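Local coordinates for protein vinylacetyl-CoA Delta-isomerase (Nitrosopumilus maritimus SCM1, PDB 6VJR) that probably converts 4-hydroxybutyryl-CoA to crotonyl-CoA and isomerises vinylacetyl-CoA, using FAD and a [4Fe-4S] cluster, at residues K18-F22 against G23-K27; V26-P29 against V30-P33. One frame throughout, in Å; residues are numbered along the deposited sequence.

Interaction 1 is a beta hairpin and interaction 2 the short 3-10 turn that follows it, before helix 36-51; their centres lie about 9 Å apart. Val26 belongs to both, its CG2 methyl packing back on the hairpin and its CG1 methyl reaching forward to His32. The two are also joined directly where Leu21 CD2 packs on His32 NE2 at 3.7 Å, so the packing continues from strand 19-21 onto the imidazole of the turn. Neither contact forms the active site. The side chain of Val19 is about 11 Å from that of Gln187, which binds FAD, whereas residues 26-33 lie away from the cofactor sites.

Interaction 1: residues K18-F22 against G23-K27; sequences KVYLF and GELVK
Tyr20 and Leu25 face each other as a non-hydrogen-bonded antiparallel pair, their side chains side by side. From CB, with CG anti to its carbonyl carbon (chi1 -72°), the Tyr20 side chain runs alongside Leu25. Its CD1 is 4.0 Å from Glu24 O, and CE1 meets Leu25 CD2 at 3.5 Å. Farther out, CZ remains against that methyl, and OH ends 3.9 Å from Leu25 CD2. The same methyl stands over the ring face in a CH-pi contact, 28° off the normal, while Lys18 CG crosses against it. Replacing the ring with the single methyl of an alanine would probably leave Leu25 CD2 without its aromatic platform and open a gap beside His399 of the second subunit, whose ring meets this one.

The strands form a beta hairpin closed by a two-residue type I' turn, Leu21 to Glu24. Leu21 N bonds to Glu24 O (3.0 Å) and Val26 N to Val19 O (2.9 Å), both nearly straight. Glu24 N reaches Leu21 O at 3.2 Å from well above the carbonyl plane. Gly23 suits its positive phi, since a beta carbon there would clash with Phe22 O. The N-H groups of Phe22 and Gly23 are both bonded by the carboxylate of Asp396 of the second subunit. Val26, short and branched to suit a buried spot, points toward strand 19-21, its CG2 meeting Leu21 CB at 3.7 Å. One water links Val19 N to Val26 O.

Interaction 2: residues V26-P29 against V30-P33; sequences VKEP and VDHP
Glu28 lays its OE2 alongside Val30, the two side chains pointing the same way. A bend at chi2 (51°) turns OE2 back toward the main chain, where it accepts Val30 N at 3.3 Å through its anti lone pair, the one away from OE1. The same oxygen is 3.4 Å from Val30 CG2. A glutamate fits here because it is long enough for its other oxygen, OE1, to take Gly14 N as well, which fixes the rotation of the carboxylate.

Pro29 to Asp31 form a short 3-10 turn between the hairpin and helix 36-51. Asp31 N bonds to Glu28 O at 2.9 Å and His32 N to Pro29 O at 3.0 Å, each three residues back, with both donors well out of the carbonyl plane. Proline suits the first turn, where its fixed phi matches the backbone and its nitrogen has no hydrogen to offer.

Asp31 crosses Glu28 obliquely, OD2 lying 3.5 Å from Glu28 CG, with the carboxylate planes 72° apart. The like charges stay separated, Glu28 OE1 being 5.4 Å from Asp31 OD2, and Arg13, salt-bridged to Asp31 OD1, would be expected to ease any repulsion. At the far end of the turn, the His32 side chain meets that of Val26 at about a right angle, CD2 being 4.1 Å from Val26 CG1. On the same ring, ND1 bonds to Met34 N, tying the imidazole to the chain just beyond the turn.

Interaction 1: residues K18-F22 against G23-K27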
loop_
_atom_site.group_PDB
_atom_site.type_symbol
_atom_site.label_atom_id
_atom_site.label_comp_id
_atom_site.label_asym_id
_atom_site.label_seq_id
_atom_site.Cartn_x
_atom_site.Cartn_y
_atom_site.Cartn_z
ATOM N N LYS A 18 26.841 -37.655 2.496
ATOM C CA LYS A 18 25.955 -38.220 1.501
ATOM C C LYS A 18 25.023 -37.107 1.016
ATOM O O LYS A 18 24.113 -36.715 1.739
ATOM C CB LYS A 18 25.171 -39.399 2.084
ATOM C CG LYS A 18 24.365 -40.087 1.032
ATOM C CD LYS A 18 23.473 -41.216 1.532
ATOM C CE LYS A 18 24.192 -42.371 2.064
ATOM N NZ LYS A 18 23.273 -43.377 2.591
ATOM N N VAL A 19 25.278 -36.599 -0.197
ATOM C CA VAL A 19 24.543 -35.463 -0.746
ATOM C C VAL A 19 23.989 -35.821 -2.115
ATOM O O VAL A 19 24.751 -36.120 -3.029
ATOM C CB VAL A 19 25.411 -34.198 -0.861
ATOM C CG1 VAL A 19 24.661 -33.039 -1.493
ATOM C CG2 VAL A 19 26.015 -33.801 0.462
ATOM N N TYR A 20 22.671 -35.742 -2.251
ATOM C CA TYR A 20 22.038 -35.958 -3.546
ATOM C C TYR A 20 21.689 -34.619 -4.187
ATOM O O TYR A 20 21.041 -33.802 -3.546
ATOM C CB TYR A 20 20.776 -36.804 -3.406
ATOM C CG TYR A 20 21.104 -38.249 -3.093
ATOM C CD1 TYR A 20 21.678 -39.079 -4.042
ATOM C CD2 TYR A 20 20.866 -38.767 -1.844
ATOM C CE1 TYR A 20 22.012 -40.389 -3.758
ATOM C CE2 TYR A 20 21.155 -40.085 -1.568
ATOM C CZ TYR A 20 21.739 -40.905 -2.519
ATOM O OH TYR A 20 22.125 -42.200 -2.254
ATOM N N LEU A 21 22.127 -34.432 -5.449
ATOM C CA LEU A 21 21.757 -33.269 -6.250
ATOM C C LEU A 21 21.562 -33.729 -7.683
ATOM O O LEU A 21 22.478 -34.280 -8.285
ATOM C CB LEU A 21 22.858 -32.211 -6.131
ATOM C CG LEU A 21 22.742 -30.988 -7.046
ATOM C CD1 LEU A 21 21.401 -30.300 -6.957
ATOM C CD2 LEU A 21 23.843 -30.039 -6.666
ATOM N N PHE A 22 20.346 -33.518 -8.223
ATOM C CA PHE A 22 20.015 -33.924 -9.572
ATOM C C PHE A 22 20.243 -35.416 -9.785
ATOM O O PHE A 22 20.636 -35.851 -10.890
ATOM C CB PHE A 22 20.809 -33.123 -10.609
ATOM C CG PHE A 22 20.536 -31.637 -10.596
ATOM C CD1 PHE A 22 19.235 -31.139 -10.591
ATOM C CD2 PHE A 22 21.595 -30.737 -10.653
ATOM C CE1 PHE A 22 19.011 -29.770 -10.609
ATOM C CE2 PHE A 22 21.371 -29.362 -10.624
ATOM C CZ PHE A 22 20.064 -28.892 -10.574
ATOM N N GLY A 23 19.899 -36.199 -8.754
ATOM C CA GLY A 23 19.916 -37.647 -8.843
ATOM C C GLY A 23 21.317 -38.258 -8.828
ATOM O O GLY A 23 21.467 -39.411 -9.232
ATOM N N GLU A 24 22.322 -37.493 -8.385
ATOM C CA GLU A 24 23.678 -37.989 -8.315
ATOM C C GLU A 24 24.233 -37.669 -6.933
ATOM O O GLU A 24 23.858 -36.660 -6.348
ATOM C CB GLU A 24 24.537 -37.307 -9.369
ATOM C CG GLU A 24 24.074 -37.552 -10.792
ATOM C CD GLU A 24 24.396 -38.909 -11.379
ATOM O OE1 GLU A 24 23.885 -39.141 -12.490
ATOM O OE2 GLU A 24 25.107 -39.732 -10.735
ATOM N N LEU A 25 25.104 -38.557 -6.438
ATOM C CA LEU A 25 25.884 -38.248 -5.261
ATOM C C LEU A 25 26.956 -37.212 -5.591
ATOM O O LEU A 25 27.677 -37.326 -6.574
ATOM C CB LEU A 25 26.557 -39.514 -4.795
ATOM C CG LEU A 25 25.694 -40.519 -4.035
ATOM C CD1 LEU A 25 26.431 -41.856 -3.906
ATOM C CD2 LEU A 25 25.279 -40.032 -2.682
ATOM N N VAL A 26 27.029 -36.175 -4.776
ATOM C CA VAL A 26 28.033 -35.163 -4.939
ATOM C C VAL A 26 29.253 -35.617 -4.140
ATOM O O VAL A 26 29.232 -35.627 -2.921
ATOM C CB VAL A 26 27.547 -33.790 -4.470
ATOM C CG1 VAL A 26 28.607 -32.736 -4.669
ATOM C CG2 VAL A 26 26.252 -33.364 -5.163
ATOM N N LYS A 27 30.358 -35.889 -4.823
ATOM C CA LYS A 27 31.527 -36.426 -4.150
ATOM C C LYS A 27 32.276 -35.339 -3.383
ATOM O O LYS A 27 32.771 -35.580 -2.270
ATOM C CB LYS A 27 32.349 -37.174 -5.212
ATOM C CG LYS A 27 31.644 -38.399 -5.819
ATOM C CD LYS A 27 31.010 -39.351 -4.801
ATOM C CE LYS A 27 30.288 -40.538 -5.390
ATOM N NZ LYS A 27 31.154 -41.311 -6.279
HETATM O O HOH W 1 27.723 -37.567 -1.618
#

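Interaction 2: residues V26-P29 against V30-P33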
loop_
_atom_site.group_PDB
_atom_site.type_symbol
_atom_site.label_atom_id
_atom_site.label_comp_id
_atom_site.label_asym_id
_atom_site.label_seq_id
_atom_site.Cartn_x
_atom_site.Cartn_y
_atom_site.Cartn_z
ATOM N N VAL A 26 27.029 -36.175 -4.776
ATOM C CA VAL A 26 28.033 -35.163 -4.939
ATOM C C VAL A 26 29.253 -35.617 -4.140
ATOM O O VAL A 26 29.232 -35.627 -2.921
ATOM C CB VAL A 26 27.547 -33.790 -4.470
ATOM C CG1 VAL A 26 28.607 -32.736 -4.669
ATOM C CG2 VAL A 26 26.252 -33.364 -5.163
ATOM N N LYS A 27 30.358 -35.889 -4.823
ATOM C CA LYS A 27 31.527 -36.426 -4.150
ATOM C C LYS A 27 32.276 -35.339 -3.383
ATOM O O LYS A 27 32.771 -35.580 -2.270
ATOM C CB LYS A 27 32.349 -37.174 -5.212
ATOM C CG LYS A 27 31.644 -38.399 -5.819
ATOM C CD LYS A 27 31.010 -39.351 -4.801
ATOM C CE LYS A 27 30.288 -40.538 -5.390
ATOM N NZ LYS A 27 31.154 -41.311 -6.279
ATOM N N GLU A 28 32.407 -34.164 -3.996
ATOM C CA GLU A 28 33.129 -33.089 -3.352
ATOM C C GLU A 28 32.350 -31.795 -3.554
ATOM O O GLU A 28 32.549 -31.079 -4.555
ATOM C CB GLU A 28 34.536 -32.980 -3.923
ATOM C CG GLU A 28 35.350 -31.891 -3.237
ATOM C CD GLU A 28 35.317 -32.018 -1.719
ATOM O OE1 GLU A 28 36.044 -32.942 -1.233
ATOM O OE2 GLU A 28 34.531 -31.250 -1.056
ATOM N N PRO A 29 31.501 -31.400 -2.579
ATOM C CA PRO A 29 30.701 -30.184 -2.739
ATOM C C PRO A 29 31.544 -28.941 -3.041
ATOM O O PRO A 29 31.102 -28.064 -3.791
ATOM C CB PRO A 29 29.925 -30.136 -1.424
ATOM C CG PRO A 29 29.786 -31.596 -1.036
ATOM C CD PRO A 29 31.178 -32.110 -1.316
ATOM N N VAL A 30 32.762 -28.867 -2.485
ATOM C CA VAL A 30 33.600 -27.678 -2.629
ATOM C C VAL A 30 33.911 -27.434 -4.100
ATOM O O VAL A 30 34.190 -26.307 -4.497
ATOM C CB VAL A 30 34.915 -27.802 -1.830
ATOM C CG1 VAL A 30 35.843 -26.616 -2.051
ATOM C CG2 VAL A 30 34.666 -27.945 -0.354
ATOM N N ASP A 31 33.946 -28.514 -4.888
ATOM C CA ASP A 31 34.287 -28.417 -6.293
ATOM C C ASP A 31 33.063 -28.405 -7.205
ATOM O O ASP A 31 33.217 -28.418 -8.426
ATOM C CB ASP A 31 35.193 -29.579 -6.634
ATOM C CG ASP A 31 36.582 -29.513 -6.022
ATOM O OD1 ASP A 31 37.020 -28.411 -5.657
ATOM O OD2 ASP A 31 37.192 -30.586 -5.905
ATOM N N HIS A 32 31.860 -28.412 -6.649
ATOM C CA HIS A 32 30.667 -28.432 -7.484
ATOM C C HIS A 32 30.276 -26.989 -7.769
ATOM O O HIS A 32 30.018 -26.221 -6.842
ATOM C CB HIS A 32 29.522 -29.172 -6.809
ATOM C CG HIS A 32 28.365 -29.456 -7.703
ATOM N ND1 HIS A 32 27.625 -28.495 -8.337
ATOM C CD2 HIS A 32 27.879 -30.651 -8.082
ATOM C CE1 HIS A 32 26.683 -29.109 -9.051
ATOM N NE2 HIS A 32 26.823 -30.429 -8.900
ATOM N N PRO A 33 30.186 -26.559 -9.046
ATOM C CA PRO A 33 29.908 -25.154 -9.342
ATOM C C PRO A 33 28.571 -24.609 -8.843
ATOM O O PRO A 33 28.414 -23.405 -8.685
ATOM C CB PRO A 33 29.925 -25.063 -10.860
ATOM C CG PRO A 33 30.169 -26.436 -11.380
ATOM C CD PRO A 33 30.387 -27.384 -10.245
#